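Local coordinates for protein transcription elongation factor SPT6 (Candida glabrata, PDB 3PJP) that binds the phosphorylated C-terminal repeat domain of RNA polymerase II through its tandem SH2 domain and probably acts as a histone chaperone during transcription elongation, at residues Q20-L25 and D54-V59; K28-F33 and L100-T105; G73-L76 and Q81-H84; L149-N154 and N186-L191. All coordinates share one frame; numbering follows the deposited sequence.

Contact 1: residues Q20-L25 and D54-V59; sequences QAEDYL and DLFQHV
Glu22 and Phe56 bring the two backbones nearest, 6.8 Å from CA to CA, where the helical segment 20-25 packs across strand segment 55-59 with their N-to-C directions 138° apart. Glu22 meets both aromatic side chains of the strand. Its CB sits over one face of the Phe56 ring, 4.0 Å from the ring centroid in a CH-pi contact, while the extended chain beyond it carries the carboxylate past CD2 of that ring, to which Glu22 CD comes within 3.7 Å. At the far end OE2 accepts a nearly straight bond from His58 NE2 (2.7 Å, 169°). The imidazole donates in its own plane and meets the anti side of the carboxylate, the two flat groups being almost coplanar. This is the first helix of the N-terminal SH2 domain lying on its central antiparallel sheet, on the side where canonical SH2 domains bind phosphotyrosine. His58 ND1 is in turn hydrogen-bonded to Thr48 OG1, so both ring nitrogens are engaged and the rotation of the imidazole is fixed. Leu25 adds apolar cover, its CB 4.0 Å from Phe56 CE1. Water 1 donates to Asp54 O and, weakly, to Glu22 OE1.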
loop_
_atom_site.group_PDB
_atom_site.type_symbol
_atom_site.label_atom_id
_atom_site.label_comp_id
_atom_site.label_asym_id
_atom_site.label_seq_id
_atom_site.Cartn_x
_atom_site.Cartn_y
_atom_site.Cartn_z
ATOM N N GLN A 20 19.894 -4.040 -3.318
ATOM C CA GLN A 20 20.114 -5.255 -4.092
ATOM C C GLN A 20 18.770 -5.869 -4.470
ATOM O O GLN A 20 18.569 -6.287 -5.611
ATOM C CB GLN A 20 20.980 -6.249 -3.307
ATOM C CG GLN A 20 22.442 -5.800 -3.146
ATOM C CD GLN A 20 23.220 -6.658 -2.169
ATOM O OE1 GLN A 20 22.665 -7.180 -1.205
ATOM N NE2 GLN A 20 24.515 -6.828 -2.429
ATOM N N ALA A 21 17.847 -5.894 -3.510
ATOM C CA ALA A 21 16.507 -6.422 -3.741
ATOM C C ALA A 21 15.760 -5.669 -4.842
ATOM O O ALA A 21 15.119 -6.278 -5.690
ATOM C CB ALA A 21 15.687 -6.429 -2.428
ATOM N N GLU A 22 15.834 -4.339 -4.834
ATOM C CA GLU A 22 15.159 -3.569 -5.876
ATOM C C GLU A 22 15.783 -3.854 -7.244
ATOM O O GLU A 22 15.078 -4.046 -8.235
ATOM C CB GLU A 22 15.205 -2.068 -5.570
ATOM C CG GLU A 22 14.538 -1.683 -4.263
ATOM C CD GLU A 22 14.406 -0.186 -4.108
ATOM O OE1 GLU A 22 14.947 0.544 -4.967
ATOM O OE2 GLU A 22 13.762 0.265 -3.139
ATOM N N ASP A 23 17.109 -3.882 -7.299
ATOM C CA ASP A 23 17.777 -4.206 -8.555
ATOM C C ASP A 23 17.393 -5.603 -9.039
ATOM O O ASP A 23 17.185 -5.815 -10.231
ATOM C CB ASP A 23 19.295 -4.070 -8.429
ATOM C CG ASP A 23 19.745 -2.619 -8.365
ATOM O OD1 ASP A 23 18.933 -1.726 -8.693
ATOM O OD2 ASP A 23 20.914 -2.376 -7.995
ATOM N N TYR A 24 17.285 -6.549 -8.111
ATOM C CA TYR A 24 16.911 -7.911 -8.473
ATOM C C TYR A 24 15.479 -7.988 -9.015
ATOM O O TYR A 24 15.215 -8.705 -9.982
ATOM C CB TYR A 24 17.098 -8.851 -7.275
ATOM C CG TYR A 24 16.675 -10.285 -7.502
ATOM C CD1 TYR A 24 17.553 -11.208 -8.060
ATOM C CD2 TYR A 24 15.410 -10.723 -7.125
ATOM C CE1 TYR A 24 17.170 -12.526 -8.253
ATOM C CE2 TYR A 24 15.015 -12.040 -7.319
ATOM C CZ TYR A 24 15.904 -12.937 -7.887
ATOM O OH TYR A 24 15.525 -14.248 -8.078
ATOM N N LEU A 25 14.557 -7.234 -8.406
ATOM C CA LEU A 25 13.163 -7.290 -8.819
ATOM C C LEU A 25 12.798 -6.360 -9.968
ATOM O O LEU A 25 11.681 -6.426 -10.478
ATOM C CB LEU A 25 12.254 -6.953 -7.642
ATOM C CG LEU A 25 12.230 -7.902 -6.453
ATOM C CD1 LEU A 25 11.444 -7.226 -5.310
ATOM C CD2 LEU A 25 11.603 -9.232 -6.849
ATOM N N ASP A 54 9.707 0.542 -11.314
ATOM C CA ASP A 54 10.602 1.231 -10.391
ATOM C C ASP A 54 9.939 1.628 -9.071
ATOM O O ASP A 54 10.368 2.584 -8.415
ATOM C CB ASP A 54 11.226 2.449 -11.083
ATOM C CG ASP A 54 12.041 2.059 -12.320
ATOM O OD1 ASP A 54 12.622 0.948 -12.331
ATOM O OD2 ASP A 54 12.093 2.851 -13.289
ATOM N N LEU A 55 8.900 0.891 -8.674
ATOM C CA LEU A 55 8.176 1.193 -7.439
ATOM C C LEU A 55 8.143 -0.033 -6.528
ATOM O O LEU A 55 7.504 -1.040 -6.844
ATOM C CB LEU A 55 6.755 1.684 -7.751
ATOM C CG LEU A 55 5.908 2.196 -6.582
ATOM C CD1 LEU A 55 6.516 3.448 -5.955
ATOM C CD2 LEU A 55 4.478 2.465 -7.022
ATOM N N PHE A 56 8.861 0.044 -5.412
ATOM C CA PHE A 56 9.005 -1.108 -4.532
ATOM C C PHE A 56 8.711 -0.756 -3.097
ATOM O O PHE A 56 9.024 0.349 -2.634
ATOM C CB PHE A 56 10.430 -1.655 -4.575
ATOM C CG PHE A 56 10.990 -1.763 -5.948
ATOM C CD1 PHE A 56 10.817 -2.923 -6.690
ATOM C CD2 PHE A 56 11.686 -0.704 -6.507
ATOM C CE1 PHE A 56 11.352 -3.022 -7.975
ATOM C CE2 PHE A 56 12.214 -0.804 -7.779
ATOM C CZ PHE A 56 12.036 -1.957 -8.514
ATOM N N GLN A 57 8.150 -1.723 -2.385
ATOM C CA GLN A 57 7.924 -1.558 -0.966
ATOM C C GLN A 57 8.759 -2.531 -0.159
ATOM O O GLN A 57 8.892 -3.706 -0.517
ATOM C CB GLN A 57 6.441 -1.718 -0.636
ATOM C CG GLN A 57 6.137 -1.639 0.842
ATOM C CD GLN A 57 4.656 -1.652 1.116
ATOM O OE1 GLN A 57 4.018 -2.707 1.118
ATOM N NE2 GLN A 57 4.087 -0.469 1.325
ATOM N N HIS A 58 9.321 -2.031 0.933
ATOM C CA HIS A 58 10.056 -2.857 1.872
ATOM C C HIS A 58 9.239 -3.017 3.151
ATOM O O HIS A 58 8.795 -2.028 3.748
ATOM C CB HIS A 58 11.416 -2.227 2.156
ATOM C CG HIS A 58 12.230 -1.976 0.923
ATOM N ND1 HIS A 58 13.104 -2.911 0.408
ATOM C CD2 HIS A 58 12.305 -0.901 0.104
ATOM C CE1 HIS A 58 13.686 -2.419 -0.673
ATOM N NE2 HIS A 58 13.219 -1.200 -0.880
ATOM N N VAL A 59 9.032 -4.271 3.537
ATOM C CA VAL A 59 8.169 -4.638 4.655
ATOM C C VAL A 59 9.017 -5.283 5.734
ATOM O O VAL A 59 9.743 -6.253 5.470
ATOM C CB VAL A 59 7.100 -5.617 4.175
ATOM C CG1 VAL A 59 6.132 -5.979 5.315
ATOM C CG2 VAL A 59 6.350 -5.027 2.992
HETATM O O HOH W 1 12.807 2.742 -6.311
#

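Contact 2: residues K28-F33 and L100-T105; sequences KERGDF and LLNELT
Arg30 reaches from the turn at 28-33 to Leu101, Asn102 and Thr105 on one side of helix segment 100-105, the end of the long second helix of the N-terminal SH2 domain. The turn is a type II beta turn from Glu29 to Asp32, with Arg30 and Gly31 at its corners; Gly31 has the positive phi usual at the third position. A backbone hydrogen bond from Asp32 N to Glu29 O closes the turn, and a second hydrogen bond runs from the backbone Glu29 N to the side-chain carboxylate at Asp32 OD2.

Polar contacts come first. Arg30 NH1 gives two hydrogen bonds, to Asn102 OD1 at 2.8 Å and to Thr105 OG1 at 2.9 Å, and both acceptors lie close to the guanidinium plane. The donor is tilted 33° from the plane of the Asn102 carbonyl. The rest of the group is held from the sheet: NE bonds to Leu51 O and NH2 forms a salt bridge with Asp52, so all three nitrogens have partners and the flat group can hardly rotate.

Apolar contact comes mainly from Leu101, with Thr105 CG2 beside the end of the guanidinium. With the arginine extended as far as CD and then bent (chi3 -70°), its guanidinium lies with one face toward this leucine, whose CD2 is 3.6 Å from Arg30 NE. Leu101 also touches Trp49 and Leu51, and Phe147 of the second SH2 domain, which places the contact at the junction of the pair.

Solvent adds a last link: water 2 accepts from Asn102 ND2 at 2.9 Å and donates weakly to Arg30 O.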
loop_
_atom_site.group_PDB
_atom_site.type_symbol
_atom_site.label_atom_id
_atom_site.label_comp_id
_atom_site.label_asym_id
_atom_site.label_seq_id
_atom_site.Cartn_x
_atom_site.Cartn_y
_atom_site.Cartn_z
ATOM N N LYS A 28 11.125 -7.840 -12.878
ATOM C CA LYS A 28 10.032 -8.756 -12.569
ATOM C C LYS A 28 8.669 -8.066 -12.707
ATOM O O LYS A 28 8.576 -6.961 -13.238
ATOM C CB LYS A 28 10.211 -9.352 -11.167
ATOM C CG LYS A 28 11.529 -10.113 -10.979
ATOM C CD LYS A 28 11.596 -11.341 -11.867
ATOM C CE LYS A 28 12.868 -12.145 -11.621
ATOM N NZ LYS A 28 12.956 -12.665 -10.227
ATOM N N GLU A 29 7.615 -8.729 -12.244
ATOM C CA GLU A 29 6.262 -8.197 -12.372
ATOM C C GLU A 29 5.691 -7.761 -11.029
ATOM O O GLU A 29 6.242 -8.082 -9.977
ATOM C CB GLU A 29 5.336 -9.239 -13.004
ATOM C CG GLU A 29 5.736 -9.657 -14.407
ATOM C CD GLU A 29 5.634 -8.522 -15.401
ATOM O OE1 GLU A 29 4.560 -7.890 -15.472
ATOM O OE2 GLU A 29 6.628 -8.254 -16.108
ATOM N N ARG A 30 4.590 -7.015 -11.075
ATOM C CA ARG A 30 3.888 -6.614 -9.858
ATOM C C ARG A 30 3.603 -7.841 -9.000
ATOM O O ARG A 30 3.095 -8.850 -9.492
ATOM C CB ARG A 30 2.567 -5.922 -10.187
ATOM C CG ARG A 30 1.725 -5.646 -8.962
ATOM C CD ARG A 30 0.413 -4.942 -9.302
ATOM N NE ARG A 30 0.626 -3.560 -9.735
ATOM C CZ ARG A 30 -0.356 -2.727 -10.071
ATOM N NH1 ARG A 30 -1.620 -3.127 -10.036
ATOM N NH2 ARG A 30 -0.071 -1.489 -10.447
ATOM N N GLY A 31 3.947 -7.762 -7.718
ATOM C CA GLY A 31 3.680 -8.863 -6.807
ATOM C C GLY A 31 4.882 -9.755 -6.557
ATOM O O GLY A 31 4.928 -10.464 -5.552
ATOM N N ASP A 32 5.863 -9.724 -7.461
ATOM C CA ASP A 32 7.090 -10.497 -7.251
ATOM C C ASP A 32 7.850 -9.938 -6.060
ATOM O O ASP A 32 7.801 -8.739 -5.798
ATOM C CB ASP A 32 7.956 -10.525 -8.507
ATOM C CG ASP A 32 7.386 -11.429 -9.564
ATOM O OD1 ASP A 32 6.752 -12.443 -9.193
ATOM O OD2 ASP A 32 7.555 -11.130 -10.759
ATOM N N PHE A 33 8.523 -10.810 -5.319
ATOM C CA PHE A 33 9.093 -10.417 -4.041
ATOM C C PHE A 33 10.338 -11.228 -3.711
ATOM O O PHE A 33 10.638 -12.219 -4.366
ATOM C CB PHE A 33 8.047 -10.581 -2.916
ATOM C CG PHE A 33 7.709 -12.012 -2.612
ATOM C CD1 PHE A 33 8.378 -12.708 -1.606
ATOM C CD2 PHE A 33 6.753 -12.672 -3.348
ATOM C CE1 PHE A 33 8.076 -14.040 -1.337
ATOM C CE2 PHE A 33 6.451 -14.011 -3.081
ATOM C CZ PHE A 33 7.121 -14.683 -2.078
ATOM N N LEU A 100 -5.303 -6.362 -3.058
ATOM C CA LEU A 100 -5.903 -5.053 -2.809
ATOM C C LEU A 100 -5.309 -3.990 -3.738
ATOM O O LEU A 100 -6.028 -3.108 -4.214
ATOM C CB LEU A 100 -5.772 -4.672 -1.330
ATOM C CG LEU A 100 -6.654 -5.518 -0.382
ATOM C CD1 LEU A 100 -6.148 -5.446 1.060
ATOM C CD2 LEU A 100 -8.131 -5.101 -0.455
ATOM N N LEU A 101 -4.009 -4.088 -4.016
ATOM C CA LEU A 101 -3.373 -3.142 -4.931
ATOM C C LEU A 101 -4.050 -3.256 -6.289
ATOM O O LEU A 101 -4.392 -2.255 -6.918
ATOM C CB LEU A 101 -1.878 -3.447 -5.073
ATOM C CG LEU A 101 -1.109 -2.667 -6.145
ATOM C CD1 LEU A 101 -1.288 -1.165 -5.914
ATOM C CD2 LEU A 101 0.369 -3.074 -6.148
ATOM N N ASN A 102 -4.248 -4.489 -6.743
ATOM C CA ASN A 102 -4.900 -4.681 -8.031
ATOM C C ASN A 102 -6.359 -4.237 -8.018
ATOM O O ASN A 102 -6.849 -3.702 -9.013
ATOM C CB ASN A 102 -4.766 -6.130 -8.507
ATOM C CG ASN A 102 -3.378 -6.429 -9.073
ATOM O OD1 ASN A 102 -2.830 -5.645 -9.844
ATOM N ND2 ASN A 102 -2.803 -7.551 -8.673
ATOM N N GLU A 103 -7.047 -4.444 -6.897
ATOM C CA GLU A 103 -8.434 -3.974 -6.760
ATOM C C GLU A 103 -8.515 -2.465 -6.986
ATOM O O GLU A 103 -9.370 -1.982 -7.735
ATOM C CB GLU A 103 -9.020 -4.338 -5.390
ATOM C CG GLU A 103 -10.524 -4.120 -5.279
ATOM C CD GLU A 103 -11.073 -4.491 -3.916
ATOM O OE1 GLU A 103 -10.552 -5.452 -3.302
ATOM O OE2 GLU A 103 -12.032 -3.825 -3.462
ATOM N N LEU A 104 -7.627 -1.721 -6.340
ATOM C CA LEU A 104 -7.640 -0.266 -6.510
ATOM C C LEU A 104 -7.212 0.206 -7.908
ATOM O O LEU A 104 -7.895 1.039 -8.506
ATOM C CB LEU A 104 -6.879 0.456 -5.381
ATOM C CG LEU A 104 -7.004 1.995 -5.327
ATOM C CD1 LEU A 104 -8.453 2.432 -5.420
ATOM C CD2 LEU A 104 -6.369 2.553 -4.058
ATOM N N THR A 105 -6.116 -0.321 -8.444
ATOM C CA THR A 105 -5.645 0.148 -9.753
ATOM C C THR A 105 -6.572 -0.256 -10.901
ATOM O O THR A 105 -6.541 0.354 -11.970
ATOM C CB THR A 105 -4.190 -0.285 -10.066
ATOM O OG1 THR A 105 -4.122 -1.711 -10.219
ATOM C CG2 THR A 105 -3.257 0.166 -8.947
HETATM O O HOH W 2 -0.257 -8.523 -9.751
#

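Contact 3: residues G73-L76 and Q81-H84; sequences GKVL and QRYH. With ACT (acetate ion), chain D.
Leu76 and Tyr83 form an antiparallel hydrogen-bonded pair, the rung nearest the open end of the hairpin of strands 75-78 and 81-83 at one edge of the first SH2 sheet. Leu76 N gives a nearly straight bond to Tyr83 O (2.9 Å, 176°), and Tyr83 N returns one to Leu76 O at 2.8 Å. Beyond this pair the backbones stay close, but Lys74 O and His84 O are two acceptors 3.3 Å apart, and separate waters supply their donors. Water 3 donates to both His84 O and Gly73 O, while water 4 donates to Lys74 O and also bonds to His84 ND1. On the other flank Lys74 and Val75 both face Leu64 in a classic beta bulge. Arg82 O is met on a lone pair by Gln81 NE2, in the carbonyl plane. The Arg82 chain lies against Val75, with CG 3.8 Å from Val75 CG1, and its guanidinium edge grips an acetate with two bonds, NE to O at 2.6 Å and NH2 to OXT at 2.8 Å. The acetate is probably from the crystallisation liquor; its paired bonds are consistent with an arginine edge able to hold a small carboxylate beside the Val75 methyls.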
loop_
_atom_site.group_PDB
_atom_site.type_symbol
_atom_site.label_atom_id
_atom_site.label_comp_id
_atom_site.label_asym_id
_atom_site.label_seq_id
_atom_site.Cartn_x
_atom_site.Cartn_y
_atom_site.Cartn_z
ATOM N N GLY A 73 12.581 -17.060 14.627
ATOM C CA GLY A 73 11.531 -16.880 15.616
ATOM C C GLY A 73 10.328 -17.776 15.373
ATOM O O GLY A 73 9.962 -18.041 14.223
ATOM N N LYS A 74 9.723 -18.253 16.461
ATOM C CA LYS A 74 8.500 -19.051 16.390
ATOM C C LYS A 74 7.280 -18.206 16.008
ATOM O O LYS A 74 6.254 -18.748 15.564
ATOM C CB LYS A 74 8.214 -19.737 17.734
ATOM C CG LYS A 74 9.069 -20.959 18.051
ATOM C CD LYS A 74 8.586 -21.597 19.348
ATOM C CE LYS A 74 9.654 -22.455 19.997
ATOM N NZ LYS A 74 9.514 -22.448 21.478
ATOM N N VAL A 75 7.393 -16.892 16.204
ATOM C CA VAL A 75 6.316 -15.946 15.906
ATOM C C VAL A 75 6.933 -14.811 15.108
ATOM O O VAL A 75 7.976 -14.297 15.491
ATOM C CB VAL A 75 5.679 -15.381 17.203
ATOM C CG1 VAL A 75 4.623 -14.314 16.898
ATOM C CG2 VAL A 75 5.031 -16.501 18.014
ATOM N N LEU A 76 6.301 -14.448 13.993
ATOM C CA LEU A 76 6.774 -13.354 13.153
ATOM C C LEU A 76 5.721 -12.275 13.070
ATOM O O LEU A 76 4.560 -12.564 12.822
ATOM C CB LEU A 76 7.066 -13.870 11.746
ATOM C CG LEU A 76 8.008 -15.072 11.618
ATOM C CD1 LEU A 76 8.070 -15.502 10.163
ATOM C CD2 LEU A 76 9.403 -14.784 12.172
ATOM N N GLN A 81 0.572 -7.497 13.184
ATOM C CA GLN A 81 -0.088 -8.790 13.125
ATOM C C GLN A 81 0.883 -9.954 13.327
ATOM O O GLN A 81 1.944 -10.012 12.692
ATOM C CB GLN A 81 -0.817 -8.964 11.794
ATOM C CG GLN A 81 -1.488 -10.313 11.677
ATOM C CD GLN A 81 -2.539 -10.497 12.746
ATOM O OE1 GLN A 81 -3.410 -9.646 12.914
ATOM N NE2 GLN A 81 -2.454 -11.598 13.491
ATOM N N ARG A 82 0.503 -10.909 14.180
ATOM C CA ARG A 82 1.329 -12.101 14.366
ATOM C C ARG A 82 1.031 -13.236 13.395
ATOM O O ARG A 82 -0.126 -13.520 13.064
ATOM C CB ARG A 82 1.241 -12.617 15.806
ATOM C CG ARG A 82 1.919 -11.689 16.778
ATOM C CD ARG A 82 1.190 -11.650 18.097
ATOM N NE ARG A 82 1.772 -12.575 19.053
ATOM C CZ ARG A 82 2.588 -12.214 20.036
ATOM N NH1 ARG A 82 2.918 -10.936 20.201
ATOM N NH2 ARG A 82 3.068 -13.135 20.861
ATOM N N TYR A 83 2.106 -13.894 12.964
ATOM C CA TYR A 83 2.030 -15.045 12.076
ATOM C C TYR A 83 2.971 -16.137 12.583
ATOM O O TYR A 83 3.901 -15.854 13.335
ATOM C CB TYR A 83 2.451 -14.665 10.658
ATOM C CG TYR A 83 1.654 -13.527 10.063
ATOM C CD1 TYR A 83 0.524 -13.770 9.297
ATOM C CD2 TYR A 83 2.042 -12.212 10.256
ATOM C CE1 TYR A 83 -0.213 -12.734 8.748
ATOM C CE2 TYR A 83 1.318 -11.170 9.708
ATOM C CZ TYR A 83 0.196 -11.438 8.953
ATOM O OH TYR A 83 -0.524 -10.398 8.412
ATOM N N HIS A 84 2.734 -17.376 12.159
ATOM C CA HIS A 84 3.562 -18.504 12.575
ATOM C C HIS A 84 4.858 -18.643 11.794
ATOM O O HIS A 84 5.873 -19.099 12.331
ATOM C CB HIS A 84 2.787 -19.814 12.426
ATOM C CG HIS A 84 1.546 -19.876 13.251
ATOM N ND1 HIS A 84 1.568 -19.867 14.627
ATOM C CD2 HIS A 84 0.243 -19.951 12.892
ATOM C CE1 HIS A 84 0.326 -19.927 15.083
ATOM N NE2 HIS A 84 -0.495 -19.985 14.049
HETATM C C ACT D . 1.474 -15.994 19.372
HETATM O O ACT D . 1.266 -15.080 18.550
HETATM O OXT ACT D . 2.404 -15.773 20.175
HETATM C CH3 ACT D . 0.665 -17.260 19.403
HETATM O O HOH W 3 8.598 -18.974 12.032
HETATM O O HOH W 4 3.855 -19.849 16.260
#

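Contact 4: residues L149-N154 and N186-L191; sequences LIFKLN and NGFKTL
Phe188 leaves helix segment 186-191 and reaches Leu149 with its face and Phe151 with its edge, two residues on the same face of strand 146-152. Its first torsion places CG trans to the backbone nitrogen (chi1 160°), which sends the ring out from the helix toward the strand. Traced outward, CB first meets Leu149 CD2 at 4.1 Å. CG follows at 3.8 Å from the same methyl, and CD1 comes closest of all, with Leu149 CD2 only 3.5 Å away. The other methyl, Leu149 CD1, lies over the middle of the Phe188 ring, 4.2 Å from its centroid and almost on the ring normal. Farther out the partner changes: Phe188 CE1 stands above the centre of the Phe151 ring, 3.7 Å from Phe151 CD2, and at the tip CZ is 3.6 Å from Phe151 CG. The result is an edge-to-face pair, centroids 4.9 Å apart and planes at 67°. Here the last helix of the second SH2 domain packs on one face of its sheet, whereas Ile150, pointing the other way, rests on helix 115-128. Phe151 also meets Trp162 edge-to-face, and Phe188 touches Tyr135. One aromatic ring thus offers its face to a methyl and its edge to a pi cloud, so the helix is joined to the strand here by dispersion and weak aromatic electrostatics, without a polar bond between the two segments.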
loop_
_atom_site.group_PDB
_atom_site.type_symbol
_atom_site.label_atom_id
_atom_site.label_comp_id
_atom_site.label_asym_id
_atom_site.label_seq_id
_atom_site.Cartn_x
_atom_site.Cartn_y
_atom_site.Cartn_z
ATOM N N LEU A 149 -5.880 10.592 -2.986
ATOM C CA LEU A 149 -7.301 10.734 -3.240
ATOM C C LEU A 149 -7.514 12.219 -3.491
ATOM O O LEU A 149 -7.442 13.021 -2.568
ATOM C CB LEU A 149 -8.103 10.273 -2.025
ATOM C CG LEU A 149 -9.598 10.591 -1.897
ATOM C CD1 LEU A 149 -10.369 10.403 -3.198
ATOM C CD2 LEU A 149 -10.194 9.720 -0.806
ATOM N N ILE A 150 -7.735 12.574 -4.751
ATOM C CA ILE A 150 -7.776 13.976 -5.172
ATOM C C ILE A 150 -9.200 14.271 -5.628
ATOM O O ILE A 150 -9.773 13.516 -6.419
ATOM C CB ILE A 150 -6.791 14.236 -6.316
ATOM C CG1 ILE A 150 -5.420 13.628 -5.981
ATOM C CG2 ILE A 150 -6.681 15.740 -6.613
ATOM C CD1 ILE A 150 -4.373 13.816 -7.053
ATOM N N PHE A 151 -9.776 15.352 -5.110
ATOM C CA PHE A 151 -11.205 15.621 -5.295
ATOM C C PHE A 151 -11.551 17.107 -5.272
ATOM O O PHE A 151 -10.812 17.930 -4.739
ATOM C CB PHE A 151 -12.053 14.863 -4.253
ATOM C CG PHE A 151 -11.775 15.253 -2.821
ATOM C CD1 PHE A 151 -12.589 16.157 -2.169
ATOM C CD2 PHE A 151 -10.715 14.699 -2.123
ATOM C CE1 PHE A 151 -12.349 16.514 -0.849
ATOM C CE2 PHE A 151 -10.474 15.050 -0.791
ATOM C CZ PHE A 151 -11.303 15.964 -0.158
ATOM N N LYS A 152 -12.700 17.424 -5.853
ATOM C CA LYS A 152 -13.198 18.788 -5.902
ATOM C C LYS A 152 -14.715 18.706 -5.980
ATOM O O LYS A 152 -15.265 18.010 -6.841
ATOM C CB LYS A 152 -12.619 19.489 -7.132
ATOM C CG LYS A 152 -12.867 20.977 -7.215
ATOM C CD LYS A 152 -12.190 21.543 -8.465
ATOM C CE LYS A 152 -12.442 23.038 -8.630
ATOM N NZ LYS A 152 -11.552 23.809 -7.736
ATOM N N LEU A 153 -15.386 19.399 -5.063
ATOM C CA LEU A 153 -16.834 19.318 -4.906
ATOM C C LEU A 153 -17.603 20.029 -6.025
ATOM O O LEU A 153 -18.621 19.532 -6.508
ATOM C CB LEU A 153 -17.233 19.919 -3.555
ATOM C CG LEU A 153 -18.732 19.939 -3.257
ATOM C CD1 LEU A 153 -19.238 18.547 -2.891
ATOM C CD2 LEU A 153 -19.047 20.938 -2.153
ATOM N N ASN A 154 -17.111 21.199 -6.414
ATOM C CA ASN A 154 -17.701 21.984 -7.490
ATOM C C ASN A 154 -16.782 23.151 -7.805
ATOM O O ASN A 154 -15.743 23.317 -7.166
ATOM C CB ASN A 154 -19.088 22.492 -7.090
ATOM C CG ASN A 154 -19.063 23.277 -5.795
ATOM O OD1 ASN A 154 -18.202 24.133 -5.590
ATOM N ND2 ASN A 154 -19.991 22.968 -4.898
ATOM N N ASN A 186 -17.322 4.904 -0.153
ATOM C CA ASN A 186 -18.409 5.266 0.747
ATOM C C ASN A 186 -17.893 5.990 1.994
ATOM O O ASN A 186 -18.505 6.941 2.461
ATOM C CB ASN A 186 -19.232 4.032 1.146
ATOM C CG ASN A 186 -20.059 3.477 -0.010
ATOM O OD1 ASN A 186 -20.307 4.168 -0.999
ATOM N ND2 ASN A 186 -20.500 2.228 0.119
ATOM N N GLY A 187 -16.774 5.528 2.537
ATOM C CA GLY A 187 -16.168 6.157 3.698
ATOM C C GLY A 187 -15.664 7.559 3.400
ATOM O O GLY A 187 -15.831 8.472 4.214
ATOM N N PHE A 188 -15.035 7.725 2.239
ATOM C CA PHE A 188 -14.643 9.040 1.746
ATOM C C PHE A 188 -15.850 9.982 1.701
ATOM O O PHE A 188 -15.794 11.108 2.209
ATOM C CB PHE A 188 -13.987 8.895 0.364
ATOM C CG PHE A 188 -13.964 10.159 -0.451
ATOM C CD1 PHE A 188 -13.276 11.272 -0.006
ATOM C CD2 PHE A 188 -14.602 10.216 -1.681
ATOM C CE1 PHE A 188 -13.238 12.423 -0.766
ATOM C CE2 PHE A 188 -14.574 11.369 -2.446
ATOM C CZ PHE A 188 -13.892 12.470 -1.987
ATOM N N LYS A 189 -16.945 9.528 1.103
ATOM C CA LYS A 189 -18.124 10.383 0.975
ATOM C C LYS A 189 -18.690 10.778 2.338
ATOM O O LYS A 189 -19.170 11.898 2.518
ATOM C CB LYS A 189 -19.186 9.735 0.083
ATOM C CG LYS A 189 -18.737 9.589 -1.369
ATOM C CD LYS A 189 -19.753 8.848 -2.216
ATOM C CE LYS A 189 -19.228 8.641 -3.630
ATOM N NZ LYS A 189 -20.176 7.873 -4.480
ATOM N N THR A 190 -18.593 9.875 3.306
ATOM C CA THR A 190 -19.072 10.143 4.665
ATOM C C THR A 190 -18.185 11.202 5.341
ATOM O O THR A 190 -18.674 12.107 6.033
ATOM C CB THR A 190 -19.141 8.828 5.478
ATOM O OG1 THR A 190 -20.176 7.998 4.940
ATOM C CG2 THR A 190 -19.419 9.088 6.943
ATOM N N LEU A 191 -16.881 11.099 5.103
ATOM C CA LEU A 191 -15.911 12.025 5.668
ATOM C C LEU A 191 -16.009 13.419 5.053
ATOM O O LEU A 191 -15.423 14.369 5.576
ATOM C CB LEU A 191 -14.489 11.467 5.496
ATOM C CG LEU A 191 -14.194 10.268 6.393
ATOM C CD1 LEU A 191 -12.916 9.565 5.956
ATOM C CD2 LEU A 191 -14.117 10.691 7.861
#

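In the fold
Contacts 1 and 2 are neighbours, about 13 Å between centres, and touch where Leu25 CD2 comes within 3.8 Å of Phe33 N; their segments alternate along the chain. Contact 3 is nested inside the loop closed by contact 2 and shares the sheet of contact 1, strands 55-64 and 75-78 being adjacent, although the centres of contacts 1 and 3 are about 23 Å apart. All three lie in the first SH2 domain, contact 2 where it meets the second. Contact 4 repeats in the second domain the helix-on-sheet packing of contact 1, its centre about 25 Å from that of contact 2. An acetate about 5 Å from the His58 side chain, probably from the crystallisation liquor, may mark an anion pocket beside contact 1.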